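Local coordinates for nitrate regulatory protein (Klebsiella oxytoca, PDB 4AKK) that senses nitrate and nitrite and, in response, binds the nasF operon leader RNA at its terminator to bring about transcription antitermination, at residues A[372-377]-A[390-395]; A[165-170]-A[192-197]; A[79-84]-A[150-155]. All blocks are in the same frame, centred on the assembly; numbering follows the deposited sequence.

Contact 1. Residues A[372-377]-A[390-395]; sequences KAKSVL and QALRKM
Leu392 reaches from helix 385-399 into the angle between Leu377 and Lys374 of helix 360-380, and most of the surface buried here belongs to the two leucines. One methyl of Leu392, CD2, lies 3.8 Å from CD1 of Leu377. The other, CD1, meets the aliphatic start of Lys374, with CG of the lysine 3.6 Å away and the two side chains crossing at about a right angle. Ala373 lies beneath both methyls, its CB 4.1 Å from Leu392 CD1; a side chain this small lets the leucine come close to the helix. Leu377 CD1 also touches the CB of Ala391, 4.2 Å away. Lys374 suits its place because it is two-natured: its first methylenes line the apolar patch, while a bend at chi3 (48°) helps carry NZ away to salt bridges with Glu371 and Glu385. The axes of the two short segments pass 10.5 Å apart, at 111°, so the contact is confined to one crossing point in the helical ANTAR domain, the RNA-binding effector. Ile406 of helix 403-412 also packs on Leu392, and Leu416 of the second subunit on Leu377. No hydrogen bond joins the two segments, which implies that they are held together by apolar packing.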
# COMPACT_ATOMS: atom_id res chain seq x y z
N LYS A 372 17.94 -18.20 -2.98
CA LYS A 372 17.92 -18.23 -4.45
C LYS A 372 18.83 -17.17 -5.11
O LYS A 372 19.61 -17.49 -6.01
CB LYS A 372 16.49 -18.04 -4.95
CG LYS A 372 15.58 -19.24 -4.79
CD LYS A 372 14.14 -18.84 -5.12
CE LYS A 372 13.20 -20.03 -5.25
NZ LYS A 372 13.21 -20.60 -6.62
N ALA A 373 18.73 -15.92 -4.68
CA ALA A 373 19.62 -14.89 -5.22
C ALA A 373 21.09 -15.24 -4.98
O ALA A 373 21.94 -15.01 -5.84
CB ALA A 373 19.29 -13.53 -4.66
N LYS A 374 21.40 -15.78 -3.80
CA LYS A 374 22.76 -16.21 -3.51
C LYS A 374 23.23 -17.27 -4.51
O LYS A 374 24.33 -17.17 -5.05
CB LYS A 374 22.87 -16.75 -2.08
CG LYS A 374 23.07 -15.66 -1.03
CD LYS A 374 22.79 -16.20 0.38
CE LYS A 374 23.50 -17.52 0.64
NZ LYS A 374 23.16 -18.10 1.98
N SER A 375 22.39 -18.27 -4.74
CA SER A 375 22.71 -19.31 -5.72
C SER A 375 23.00 -18.73 -7.10
O SER A 375 23.90 -19.19 -7.79
CB SER A 375 21.58 -20.33 -5.80
OG SER A 375 21.23 -20.78 -4.51
N VAL A 376 22.22 -17.72 -7.49
CA VAL A 376 22.43 -17.09 -8.79
C VAL A 376 23.84 -16.51 -8.88
O VAL A 376 24.52 -16.68 -9.89
CB VAL A 376 21.40 -15.97 -9.07
CG1 VAL A 376 21.87 -15.09 -10.23
CG2 VAL A 376 20.03 -16.58 -9.36
N LEU A 377 24.27 -15.83 -7.82
CA LEU A 377 25.62 -15.27 -7.77
C LEU A 377 26.67 -16.37 -7.70
O LEU A 377 27.76 -16.25 -8.26
CB LEU A 377 25.76 -14.31 -6.58
CG LEU A 377 24.83 -13.09 -6.60
CD1 LEU A 377 24.94 -12.29 -5.32
CD2 LEU A 377 25.14 -12.22 -7.80
N GLN A 390 27.36 -11.31 1.23
CA GLN A 390 27.94 -9.98 1.44
C GLN A 390 27.61 -9.07 0.27
O GLN A 390 27.29 -7.90 0.46
CB GLN A 390 29.45 -10.07 1.66
CG GLN A 390 29.84 -10.74 2.97
CD GLN A 390 29.57 -9.87 4.21
OE1 GLN A 390 29.40 -8.57 4.01
NE2 GLN A 390 29.53 -10.38 5.34
N ALA A 391 27.68 -9.60 -0.95
CA ALA A 391 27.36 -8.82 -2.15
C ALA A 391 25.93 -8.26 -2.10
O ALA A 391 25.70 -7.09 -2.40
CB ALA A 391 27.56 -9.65 -3.40
N LEU A 392 24.99 -9.11 -1.72
CA LEU A 392 23.59 -8.71 -1.62
C LEU A 392 23.39 -7.62 -0.55
O LEU A 392 22.69 -6.63 -0.79
CB LEU A 392 22.72 -9.95 -1.31
CG LEU A 392 22.70 -11.02 -2.42
CD1 LEU A 392 22.06 -12.33 -1.96
CD2 LEU A 392 21.99 -10.52 -3.67
N ARG A 393 24.00 -7.81 0.62
CA ARG A 393 23.93 -6.83 1.71
C ARG A 393 24.54 -5.51 1.27
O ARG A 393 24.01 -4.43 1.57
CB ARG A 393 24.61 -7.38 2.98
CG ARG A 393 25.18 -6.32 3.96
CD ARG A 393 24.11 -5.56 4.75
NE ARG A 393 24.68 -4.70 5.79
CZ ARG A 393 23.97 -3.93 6.62
NH1 ARG A 393 22.65 -3.90 6.54
NH2 ARG A 393 24.58 -3.20 7.55
N LYS A 394 25.64 -5.60 0.53
CA LYS A 394 26.29 -4.40 0.01
C LYS A 394 25.36 -3.65 -0.92
O LYS A 394 25.18 -2.44 -0.77
CB LYS A 394 27.60 -4.75 -0.70
CG LYS A 394 28.33 -3.53 -1.25
CD LYS A 394 29.67 -3.90 -1.88
CE LYS A 394 29.55 -5.14 -2.76
NZ LYS A 394 28.57 -4.98 -3.88
N MET A 395 24.77 -4.35 -1.89
CA MET A 395 23.86 -3.69 -2.83
C MET A 395 22.68 -3.04 -2.10
O MET A 395 22.18 -2.01 -2.52
CB MET A 395 23.36 -4.66 -3.91
CG MET A 395 24.18 -4.66 -5.20
SD MET A 395 23.67 -5.93 -6.40
CE MET A 395 24.38 -7.36 -5.61

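Contact 2. Residues A[165-170]-A[192-197]; sequences HLLNIV and FMQGKE
Leu167 inserts its forked end between Met193 and the pair Gln194 and Glu197. The dense part is at CD2, which faces CE of Met193 at 3.3 Å, a pair so short that its exact spacing is doubtful. The methionine chain is extended as far as SD and then turns at chi3 (75°), which swings the terminal methyl against the leucine. An unbranched thioether suits the place because it turns easily about that bond. The other methyl, CD1, rests at ordinary van der Waals distance on CB of Glu197 (3.8 Å) and on the amide end of Gln194, whose NE2 is 3.7 Å away and makes a weak hydrogen bond to Tyr190 OH.

Both segments belong to the all-helical NIT domain, the nitrate receptor. Segment 165-170 spans the junction of helices 152-167 and 169-173 and lies against the long helix 180-212, with the CA atoms of Leu167 and Gln194 the closest pair, 7.5 Å apart. The contact is buried near the middle of the chain, so its slack side faces other protein rather than solvent. CB and CG of Glu197 lie against Leu167 CD1, and the bend at chi2 (56°) sets the direction of the carboxylate beyond them. That carboxylate is taken up by a salt bridge to Arg77 and by hydrogen bonds from Gln201 and Gln74, which probably offset the cost of burying a charge. Packing thins out toward Val170, a beta-branched residue whose CG2 just meets Met193 CE at 4.4 Å; Val170 also rests on Met186 and Tyr190 of helix 180-212.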
# COMPACT_ATOMS: atom_id res chain seq x y z
N HIS A 165 2.02 -3.60 19.13
CA HIS A 165 0.57 -3.40 19.20
C HIS A 165 0.19 -1.99 19.64
O HIS A 165 -0.84 -1.47 19.24
CB HIS A 165 -0.08 -4.44 20.11
CG HIS A 165 0.02 -5.83 19.57
ND1 HIS A 165 -0.33 -6.34 18.37
CD2 HIS A 165 0.58 -6.87 20.28
CE1 HIS A 165 0.01 -7.67 18.38
NE2 HIS A 165 0.56 -7.96 19.54
N LEU A 166 1.04 -1.36 20.44
CA LEU A 166 0.80 0.01 20.86
C LEU A 166 0.98 0.92 19.65
O LEU A 166 0.14 1.77 19.39
CB LEU A 166 1.77 0.43 21.97
CG LEU A 166 1.40 -0.13 23.35
CD1 LEU A 166 2.53 0.09 24.33
CD2 LEU A 166 0.10 0.52 23.84
N LEU A 167 2.06 0.70 18.92
CA LEU A 167 2.36 1.45 17.71
C LEU A 167 1.31 1.29 16.62
O LEU A 167 1.03 2.24 15.90
CB LEU A 167 3.73 1.04 17.15
CG LEU A 167 4.95 1.50 17.94
CD1 LEU A 167 6.24 1.09 17.23
CD2 LEU A 167 4.92 3.01 18.15
N ASN A 168 0.73 0.09 16.51
CA ASN A 168 -0.30 -0.18 15.51
C ASN A 168 -1.57 0.62 15.77
O ASN A 168 -2.43 0.72 14.89
CB ASN A 168 -0.65 -1.68 15.45
CG ASN A 168 0.47 -2.54 14.87
OD1 ASN A 168 1.41 -2.03 14.26
ND2 ASN A 168 0.38 -3.85 15.07
N ILE A 169 -1.72 1.19 16.96
CA ILE A 169 -2.87 2.04 17.19
C ILE A 169 -2.77 3.31 16.35
O ILE A 169 -3.77 3.81 15.85
CB ILE A 169 -3.03 2.43 18.66
CG1 ILE A 169 -3.30 1.20 19.53
CG2 ILE A 169 -4.14 3.48 18.80
CD1 ILE A 169 -3.25 1.48 21.02
N VAL A 170 -1.55 3.82 16.18
CA VAL A 170 -1.34 5.16 15.60
C VAL A 170 -1.87 5.37 14.18
O VAL A 170 -2.62 6.32 13.94
CB VAL A 170 0.14 5.58 15.68
CG1 VAL A 170 0.33 6.95 15.03
CG2 VAL A 170 0.60 5.62 17.12
N PHE A 192 8.41 7.95 12.05
CA PHE A 192 9.54 8.21 12.91
C PHE A 192 9.55 7.24 14.10
O PHE A 192 10.59 6.68 14.45
CB PHE A 192 9.51 9.66 13.40
CG PHE A 192 10.75 10.08 14.14
CD1 PHE A 192 10.89 9.80 15.49
CD2 PHE A 192 11.78 10.74 13.48
CE1 PHE A 192 12.02 10.18 16.17
CE2 PHE A 192 12.92 11.12 14.16
CZ PHE A 192 13.04 10.84 15.50
N MET A 193 8.39 7.07 14.73
CA MET A 193 8.27 6.20 15.90
C MET A 193 8.70 4.78 15.51
O MET A 193 9.36 4.08 16.28
CB MET A 193 6.82 6.18 16.43
CG MET A 193 6.41 7.39 17.29
SD MET A 193 4.64 7.45 17.70
CE MET A 193 4.55 6.18 18.93
N GLN A 194 8.31 4.38 14.31
CA GLN A 194 8.59 3.03 13.83
C GLN A 194 10.08 2.84 13.51
O GLN A 194 10.66 1.81 13.83
CB GLN A 194 7.72 2.72 12.60
CG GLN A 194 7.74 1.26 12.20
CD GLN A 194 7.24 0.35 13.31
OE1 GLN A 194 8.02 -0.40 13.91
NE2 GLN A 194 5.94 0.41 13.59
N GLY A 195 10.71 3.84 12.90
CA GLY A 195 12.14 3.77 12.67
C GLY A 195 12.90 3.65 13.98
O GLY A 195 13.90 2.93 14.08
N LYS A 196 12.43 4.38 14.99
CA LYS A 196 13.06 4.45 16.31
C LYS A 196 12.88 3.12 17.02
O LYS A 196 13.78 2.66 17.72
CB LYS A 196 12.42 5.58 17.12
CG LYS A 196 12.90 5.73 18.54
CD LYS A 196 12.37 7.05 19.13
CE LYS A 196 12.63 7.16 20.62
NZ LYS A 196 11.62 6.41 21.43
N GLU A 197 11.72 2.50 16.84
CA GLU A 197 11.50 1.17 17.42
C GLU A 197 12.48 0.14 16.85
O GLU A 197 13.03 -0.69 17.57
CB GLU A 197 10.05 0.71 17.19
CG GLU A 197 9.84 -0.80 17.38
CD GLU A 197 10.28 -1.32 18.76
OE1 GLU A 197 10.67 -0.50 19.63
OE2 GLU A 197 10.24 -2.56 18.99

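Contact 3. Residues A[79-84]-A[150-155]; sequences ASNIWL and IAAEEA
Leu84 leans across the start of helix 152-167, with its two methyls put to different uses. CD1 points into the hollow between Ala152 and Ala155, 3.6 Å from CB of Ala155 and 3.8 Å from CA of Ala152. These alanines lie one turn apart, and their short side chains leave room for the branched leucine to settle close to the backbone. CD2 instead approaches the carbonyl of Ile150, 3.7 Å from its O, in the extended residues leading into the helix. A chi1 of -65° turns the fork of the leucine toward the helix start, where CD1 and CD2 part. Ile150 comes from the flank, its CG2 4.2 Å from Leu84 CD1.

One turn earlier on helix 56-85, Asn81 meets Ala152 from a second direction. Its OD1 lies 3.4 Å from CB of Ala152, a plain contact, while the polar partner of that oxygen is Thr156, through a weak hydrogen bond. The CB of Ala152 is thus touched from two directions roughly at right angles, by OD1 of Asn81 and by CB of Leu84. The backbones come close here: the CA atoms of Asn81 and Ala152 are 5.5 Å apart, a spacing that suits a residue as small as alanine.

The start of the helix has a bond of its own. Ala151, in the N-cap position, gives its backbone N to OE1 of Glu154 in a nearly straight bond of 3.1 Å (N-H...O 177°), although the donor stands above the carboxylate plane. Glu154 itself is exposed.

Within the helical NIT domain, helix 138-147 packs alongside this junction: Val145 touches Ser80 and Ala155, and Leu141 touches Ile150. Ala207 of helix 180-212 meets Asn81, and helix 92-117 packs against Ala79 and Trp83.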
# COMPACT_ATOMS: atom_id res chain seq x y z
N ALA A 79 17.17 -2.12 29.52
CA ALA A 79 17.67 -2.42 30.86
C ALA A 79 17.57 -3.92 31.18
O ALA A 79 18.53 -4.53 31.63
CB ALA A 79 16.93 -1.59 31.92
N SER A 80 16.40 -4.50 30.93
CA SER A 80 16.19 -5.93 31.15
C SER A 80 17.22 -6.74 30.36
O SER A 80 17.73 -7.75 30.83
CB SER A 80 14.78 -6.35 30.75
OG SER A 80 13.82 -5.54 31.42
N ASN A 81 17.53 -6.28 29.16
CA ASN A 81 18.48 -6.99 28.31
C ASN A 81 19.89 -7.06 28.91
O ASN A 81 20.54 -8.11 28.84
CB ASN A 81 18.53 -6.35 26.92
CG ASN A 81 18.78 -7.37 25.83
OD1 ASN A 81 18.16 -8.43 25.81
ND2 ASN A 81 19.68 -7.04 24.90
N ILE A 82 20.35 -5.95 29.49
CA ILE A 82 21.69 -5.89 30.07
C ILE A 82 21.74 -6.66 31.39
O ILE A 82 22.68 -7.39 31.67
CB ILE A 82 22.18 -4.44 30.29
CG1 ILE A 82 22.19 -3.66 28.98
CG2 ILE A 82 23.59 -4.43 30.87
CD1 ILE A 82 23.27 -4.12 28.01
N TRP A 83 20.70 -6.50 32.20
CA TRP A 83 20.51 -7.32 33.37
C TRP A 83 20.65 -8.81 33.03
O TRP A 83 21.42 -9.52 33.68
CB TRP A 83 19.14 -7.02 33.98
CG TRP A 83 18.72 -7.97 35.02
CD1 TRP A 83 17.74 -8.92 34.92
CD2 TRP A 83 19.24 -8.08 36.35
NE1 TRP A 83 17.63 -9.61 36.09
CE2 TRP A 83 18.53 -9.12 36.99
CE3 TRP A 83 20.24 -7.41 37.06
CZ2 TRP A 83 18.79 -9.50 38.31
CZ3 TRP A 83 20.49 -7.79 38.37
CH2 TRP A 83 19.77 -8.83 38.98
N LEU A 84 19.92 -9.28 32.01
CA LEU A 84 19.96 -10.71 31.67
C LEU A 84 21.29 -11.16 31.05
O LEU A 84 21.86 -12.17 31.48
CB LEU A 84 18.77 -11.10 30.78
CG LEU A 84 17.37 -10.98 31.41
CD1 LEU A 84 16.27 -11.02 30.35
CD2 LEU A 84 17.12 -12.04 32.50
N ILE A 150 14.21 -16.38 32.25
CA ILE A 150 13.82 -16.15 30.87
C ILE A 150 15.08 -15.72 30.15
O ILE A 150 15.97 -15.14 30.76
CB ILE A 150 12.73 -15.06 30.76
CG1 ILE A 150 12.24 -14.92 29.32
CG2 ILE A 150 13.24 -13.70 31.29
CD1 ILE A 150 11.04 -13.97 29.16
N ALA A 151 15.18 -16.03 28.86
CA ALA A 151 16.37 -15.63 28.11
C ALA A 151 16.24 -14.19 27.60
O ALA A 151 15.13 -13.70 27.40
CB ALA A 151 16.63 -16.58 26.95
N ALA A 152 17.37 -13.53 27.37
CA ALA A 152 17.35 -12.15 26.88
C ALA A 152 16.55 -11.98 25.59
O ALA A 152 15.76 -11.04 25.48
CB ALA A 152 18.77 -11.60 26.73
N GLU A 153 16.73 -12.89 24.63
CA GLU A 153 15.95 -12.85 23.38
C GLU A 153 14.45 -12.98 23.62
O GLU A 153 13.66 -12.33 22.94
CB GLU A 153 16.37 -13.96 22.40
CG GLU A 153 17.84 -14.21 22.32
CD GLU A 153 18.29 -15.29 23.28
OE1 GLU A 153 18.12 -16.48 22.93
OE2 GLU A 153 18.79 -14.94 24.38
N GLU A 154 14.07 -13.85 24.55
CA GLU A 154 12.65 -14.05 24.89
C GLU A 154 12.04 -12.81 25.55
O GLU A 154 10.95 -12.36 25.18
CB GLU A 154 12.46 -15.30 25.78
CG GLU A 154 13.03 -16.59 25.20
CD GLU A 154 12.92 -17.79 26.16
OE1 GLU A 154 13.01 -17.59 27.39
OE2 GLU A 154 12.75 -18.94 25.68
N ALA A 155 12.75 -12.24 26.53
CA ALA A 155 12.32 -11.01 27.19
C ALA A 155 12.25 -9.85 26.18
O ALA A 155 11.30 -9.06 26.19
CB ALA A 155 13.26 -10.66 28.33

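In the fold
From the N terminus, helix 56-85 supplies residues 79-84, and the chain runs through three helices before contact 3 closes at the start of helix 152-167. Contact 2 opens at 165-170 and closes 22 residues on; the centres of these two contacts are 21 Å apart, and both lie in the NIT receptor. Contact 1 follows much later, closing the short connection between helices 360-380 and 385-399 of the ANTAR domain, its centre 31 Å from that of contact 2. The three loops follow in series, neither nested nor crossed: contact 3 joins helix 56-85 to the start of helix 152-167, contact 2 the end of that helix and helix 169-173 to helix 180-212, and contact 1 two successive helices of the effector.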